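PDB 6SLN: RagA protein from Porphyromonas gingivalis, which acts as a TonB-dependent receptor of the outer membrane and probably imports nutrients, such as peptides, into the periplasm. Local coordinates for residues A116-A121 with D170-M175; M129-T134 with A140-E145. All blocks are in the same frame, centred on the assembly; numbering follows the deposited sequence.

Both contacts belong to the plug domain, which sits inside the barrel of this TonB-dependent receptor, and their centres lie about 11 Å apart. Contact 1 is buried and small: a loop turn meets a short helix through two van der Waals touches, one between methyls and one of a methyl on a carbonyl oxygen. Contact 2 is only partly buried but much larger, a two-stranded hairpin laced by backbone bonds, and it is nested within the length of chain that contact 1 closes. The two also touch each other, since the Asn117 side chain of contact 1 lies against Thr133 and Ala142 of contact 2. The barrel surrounds both and shares hydrogen bonds with each.

Contact 1: A116-A121 with D170-M175; sequences ANIMDA and DVVATM
Val172, on the buried flank of the short helix 169-173, meets Ile118 methyl to methyl: its CG1 lies 3.7 Å from Ile118 CG2. The two side chains cross at about a right angle, so the touch is confined to one branch of each. Ile118 turns its longer branch, with CG1 anti to the backbone N (chi1 175°), away from the helix and presents the CG2 methyl instead. Next along the helix, Ala173 sets its CB 4.0 Å from Ala116 O, a van der Waals contact of a methyl with a carbonyl oxygen. Here the backbones come closest, at 5.7 Å between Ala116 CA and Ala173 CA. Phe346 of barrel strand 345-360 packs on both alanines. Thr174 turns from the contact toward the barrel strands, and its OG1 donates back to Val171 O at 2.6 Å, tying the hydroxyl to the last turn. After Ala173 the chain leaves the helix, although Met175 N still bonds to Val172 O at 3.1 Å. Polar anchoring of the two segments also runs to the barrel: Ala116 N donates to Gln336 OE1, and Ala173 O accepts from Arg348 NE. The chemistry between loop and helix is therefore van der Waals packing, one methyl pair and one methyl on a carbonyl oxygen, with no hydrogen bond across, while polar bonds to the barrel, from Ala116 N and Ala173 O, hold loop and helix to the wall surrounding the plug.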
loop_
_atom_site.group_PDB
_atom_site.type_symbol
_atom_site.label_atom_id
_atom_site.label_comp_id
_atom_site.label_asym_id
_atom_site.label_seq_id
_atom_site.Cartn_x
_atom_site.Cartn_y
_atom_site.Cartn_z
ATOM N N ALA A 116 28.180 -2.774 -9.285
ATOM C CA ALA A 116 27.182 -1.847 -9.800
ATOM C C ALA A 116 27.547 -0.402 -9.528
ATOM O O ALA A 116 27.017 0.495 -10.191
ATOM C CB ALA A 116 25.819 -2.129 -9.181
ATOM N N ASN A 117 28.433 -0.162 -8.565
ATOM C CA ASN A 117 28.766 1.179 -8.089
ATOM C C ASN A 117 29.819 1.762 -9.025
ATOM O O ASN A 117 31.019 1.584 -8.830
ATOM C CB ASN A 117 29.225 1.098 -6.636
ATOM C CG ASN A 117 29.833 2.381 -6.140
ATOM O OD1 ASN A 117 30.760 2.356 -5.342
ATOM N ND2 ASN A 117 29.312 3.512 -6.598
ATOM N N ILE A 118 29.350 2.475 -10.055
ATOM C CA ILE A 118 30.202 2.951 -11.150
ATOM C C ILE A 118 31.220 3.984 -10.678
ATOM O O ILE A 118 32.344 4.027 -11.195
ATOM C CB ILE A 118 29.328 3.518 -12.285
ATOM C CG1 ILE A 118 30.186 4.136 -13.392
ATOM C CG2 ILE A 118 28.381 4.551 -11.740
ATOM C CD1 ILE A 118 30.893 3.113 -14.277
ATOM N N MET A 119 30.862 4.833 -9.708
ATOM C CA MET A 119 31.786 5.887 -9.284
ATOM C C MET A 119 33.065 5.299 -8.703
ATOM O O MET A 119 34.142 5.915 -8.802
ATOM C CB MET A 119 31.105 6.814 -8.272
ATOM C CG MET A 119 30.161 7.855 -8.916
ATOM S SD MET A 119 31.011 8.830 -10.180
ATOM C CE MET A 119 30.350 8.176 -11.697
ATOM N N ASP A 120 32.965 4.095 -8.125
ATOM C CA ASP A 120 34.132 3.400 -7.612
ATOM C C ASP A 120 35.221 3.267 -8.670
ATOM O O ASP A 120 36.416 3.300 -8.343
ATOM C CB ASP A 120 33.718 2.024 -7.090
ATOM C CG ASP A 120 34.862 1.283 -6.450
ATOM O OD1 ASP A 120 35.150 1.549 -5.258
ATOM O OD2 ASP A 120 35.475 0.445 -7.147
ATOM N N ALA A 121 34.831 3.146 -9.941
ATOM C CA ALA A 121 35.794 2.993 -11.028
ATOM C C ALA A 121 36.552 4.278 -11.343
ATOM O O ALA A 121 37.473 4.240 -12.165
ATOM C CB ALA A 121 35.081 2.495 -12.290
ATOM N N ASP A 170 21.410 6.270 -7.901
ATOM C CA ASP A 170 20.717 4.985 -7.957
ATOM C C ASP A 170 20.224 4.695 -9.371
ATOM O O ASP A 170 20.363 3.569 -9.872
ATOM C CB ASP A 170 19.547 4.959 -6.969
ATOM C CG ASP A 170 19.990 5.113 -5.524
ATOM O OD1 ASP A 170 21.015 4.504 -5.139
ATOM O OD2 ASP A 170 19.308 5.846 -4.772
ATOM N N VAL A 171 19.654 5.703 -10.035
ATOM C CA VAL A 171 19.185 5.498 -11.401
ATOM C C VAL A 171 20.387 5.283 -12.318
ATOM O O VAL A 171 20.292 4.582 -13.332
ATOM C CB VAL A 171 18.292 6.690 -11.834
ATOM C CG1 VAL A 171 17.983 6.663 -13.320
ATOM C CG2 VAL A 171 16.977 6.719 -11.037
ATOM N N VAL A 172 21.543 5.846 -11.961
ATOM C CA VAL A 172 22.758 5.603 -12.737
ATOM C C VAL A 172 23.193 4.146 -12.605
ATOM O O VAL A 172 23.634 3.536 -13.583
ATOM C CB VAL A 172 23.882 6.567 -12.311
ATOM C CG1 VAL A 172 25.202 6.122 -12.919
ATOM C CG2 VAL A 172 23.567 7.970 -12.750
ATOM N N ALA A 173 23.065 3.562 -11.403
ATOM C CA ALA A 173 23.327 2.133 -11.222
ATOM C C ALA A 173 22.391 1.234 -12.046
ATOM O O ALA A 173 22.770 0.102 -12.379
ATOM C CB ALA A 173 23.215 1.760 -9.743
ATOM N N THR A 174 21.172 1.686 -12.358
ATOM C CA THR A 174 20.280 0.881 -13.189
ATOM C C THR A 174 20.637 0.954 -14.668
ATOM O O THR A 174 19.916 0.376 -15.487
ATOM C CB THR A 174 18.810 1.302 -13.008
ATOM O OG1 THR A 174 18.569 2.590 -13.609
ATOM C CG2 THR A 174 18.407 1.327 -11.514
ATOM N N MET A 175 21.723 1.636 -15.023
ATOM C CA MET A 175 22.152 1.786 -16.406
ATOM C C MET A 175 23.356 0.895 -16.689
ATOM O O MET A 175 24.190 0.645 -15.814
ATOM C CB MET A 175 22.524 3.240 -16.722
ATOM C CG MET A 175 21.443 4.301 -16.463
ATOM S SD MET A 175 21.836 5.761 -17.451
ATOM C CE MET A 175 20.336 6.719 -17.290
#

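Contact 2: M129-T134 with A140-E145; sequences MQVMTT and AVASVE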
loop_
_atom_site.group_PDB
_atom_site.type_symbol
_atom_site.label_atom_id
_atom_site.label_comp_id
_atom_site.label_asym_id
_atom_site.label_seq_id
_atom_site.Cartn_x
_atom_site.Cartn_y
_atom_site.Cartn_z
ATOM N N MET A 129 39.154 14.795 -7.532
ATOM C CA MET A 129 37.879 14.138 -7.266
ATOM C C MET A 129 38.125 12.980 -6.310
ATOM O O MET A 129 38.890 12.064 -6.633
ATOM C CB MET A 129 37.230 13.664 -8.565
ATOM C CG MET A 129 35.883 12.998 -8.389
ATOM S SD MET A 129 35.350 12.190 -9.921
ATOM C CE MET A 129 33.761 12.963 -10.149
ATOM N N GLN A 130 37.496 13.038 -5.126
ATOM C CA GLN A 130 37.745 12.074 -4.050
ATOM C C GLN A 130 36.594 11.071 -3.984
ATOM O O GLN A 130 35.514 11.378 -3.467
ATOM C CB GLN A 130 37.947 12.773 -2.705
ATOM C CG GLN A 130 38.839 11.976 -1.747
ATOM C CD GLN A 130 38.847 12.492 -0.311
ATOM O OE1 GLN A 130 39.913 12.744 0.257
ATOM N NE2 GLN A 130 37.664 12.632 0.287
ATOM N N VAL A 131 36.856 9.857 -4.477
ATOM C CA VAL A 131 35.886 8.765 -4.501
ATOM C C VAL A 131 36.126 7.865 -3.306
ATOM O O VAL A 131 37.262 7.445 -3.066
ATOM C CB VAL A 131 36.004 7.934 -5.788
ATOM C CG1 VAL A 131 34.894 6.899 -5.810
ATOM C CG2 VAL A 131 36.000 8.828 -7.036
ATOM N N MET A 132 35.062 7.528 -2.580
ATOM C CA MET A 132 35.170 6.514 -1.532
ATOM C C MET A 132 33.828 5.810 -1.339
ATOM O O MET A 132 32.779 6.459 -1.268
ATOM C CB MET A 132 35.659 7.126 -0.208
ATOM C CG MET A 132 37.176 7.267 -0.115
ATOM S SD MET A 132 37.729 7.762 1.514
ATOM C CE MET A 132 37.310 9.498 1.519
ATOM N N THR A 133 33.870 4.483 -1.287
ATOM C CA THR A 133 32.721 3.648 -0.955
ATOM C C THR A 133 32.999 2.999 0.390
ATOM O O THR A 133 33.991 2.275 0.537
ATOM C CB THR A 133 32.485 2.581 -2.021
ATOM O OG1 THR A 133 32.756 3.132 -3.318
ATOM C CG2 THR A 133 31.052 2.086 -1.959
ATOM N N THR A 134 32.147 3.272 1.368
ATOM C CA THR A 134 32.410 2.882 2.745
ATOM C C THR A 134 31.823 1.527 3.109
ATOM O O THR A 134 31.902 1.128 4.276
ATOM C CB THR A 134 31.863 3.948 3.692
ATOM O OG1 THR A 134 30.534 4.297 3.293
ATOM C CG2 THR A 134 32.738 5.213 3.649
ATOM N N ALA A 140 25.876 -0.524 -2.302
ATOM C CA ALA A 140 26.480 0.675 -1.746
ATOM C C ALA A 140 26.854 1.642 -2.863
ATOM O O ALA A 140 27.360 1.239 -3.921
ATOM C CB ALA A 140 27.710 0.332 -0.910
ATOM N N VAL A 141 26.600 2.926 -2.613
ATOM C CA VAL A 141 26.906 4.011 -3.539
ATOM C C VAL A 141 28.129 4.773 -3.030
ATOM O O VAL A 141 28.220 5.082 -1.836
ATOM C CB VAL A 141 25.697 4.944 -3.685
ATOM C CG1 VAL A 141 25.819 5.709 -4.924
ATOM C CG2 VAL A 141 24.435 4.133 -3.697
ATOM N N ALA A 142 29.072 5.066 -3.926
ATOM C CA ALA A 142 30.272 5.807 -3.543
ATOM C C ALA A 142 29.947 7.255 -3.209
ATOM O O ALA A 142 29.015 7.850 -3.756
ATOM C CB ALA A 142 31.310 5.794 -4.663
ATOM N N SER A 143 30.743 7.828 -2.311
ATOM C CA SER A 143 30.699 9.263 -2.072
ATOM C C SER A 143 31.728 9.952 -2.963
ATOM O O SER A 143 32.815 9.419 -3.204
ATOM C CB SER A 143 30.953 9.574 -0.597
ATOM O OG SER A 143 32.272 9.245 -0.204
ATOM N N VAL A 144 31.368 11.119 -3.486
ATOM C CA VAL A 144 32.269 11.911 -4.317
ATOM C C VAL A 144 32.325 13.336 -3.785
ATOM O O VAL A 144 31.290 13.926 -3.459
ATOM C CB VAL A 144 31.839 11.918 -5.796
ATOM C CG1 VAL A 144 32.852 12.688 -6.599
ATOM C CG2 VAL A 144 31.686 10.487 -6.336
ATOM N N GLU A 145 33.540 13.882 -3.700
ATOM C CA GLU A 145 33.777 15.285 -3.352
ATOM C C GLU A 145 34.833 15.847 -4.299
ATOM O O GLU A 145 35.947 15.315 -4.371
ATOM C CB GLU A 145 34.239 15.446 -1.893
ATOM C CG GLU A 145 33.225 15.037 -0.816
ATOM C CD GLU A 145 33.777 15.174 0.597
ATOM O OE1 GLU A 145 35.011 15.255 0.738
ATOM O OE2 GLU A 145 32.992 15.191 1.572
#
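Met129 lies across Val144, with its CG 3.5 Å from Val144 CG1 and its CE bent back toward the same methyl. CG is anti to the backbone N (chi1 -179°), and the chain turns only at chi3, which brings CE round to Val144. Farther along, Val131 CG1 meets Ala142 CB at 3.9 Å. Gln130 and Glu145 run alongside each other on the face opposite Val131 and Val144, their flat ends only 15° from parallel; Glu145 OE2 is taken by Thr149 OG1. This is an antiparallel beta hairpin of the plug domain, with Gln130-Glu145 and Met132-Ser143 as hydrogen-bonded pairs around the non-hydrogen-bonded pair Val131-Val144. In the first pair Gln130 N donates to Glu145 O at 2.9 Å, and Glu145 N returns the bond to Gln130 O. In the second, Met132 N donates to Ser143 O at 3.0 Å. Met132 O is gripped twice, by Ser143 N at 2.7 Å and by Ser143 OG at 3.0 Å, which approach from opposite faces of its plane. The serine torsion (chi1 67°) swings OG over toward the partner strand. Beyond the paired strands, Thr133 CG2 rests on Ala140 CB at 3.9 Å. Thr133 OG1 probably bonds to the Asn117 side chain, while Thr133 N and O bond to the side chains of Glu973 and Asn985.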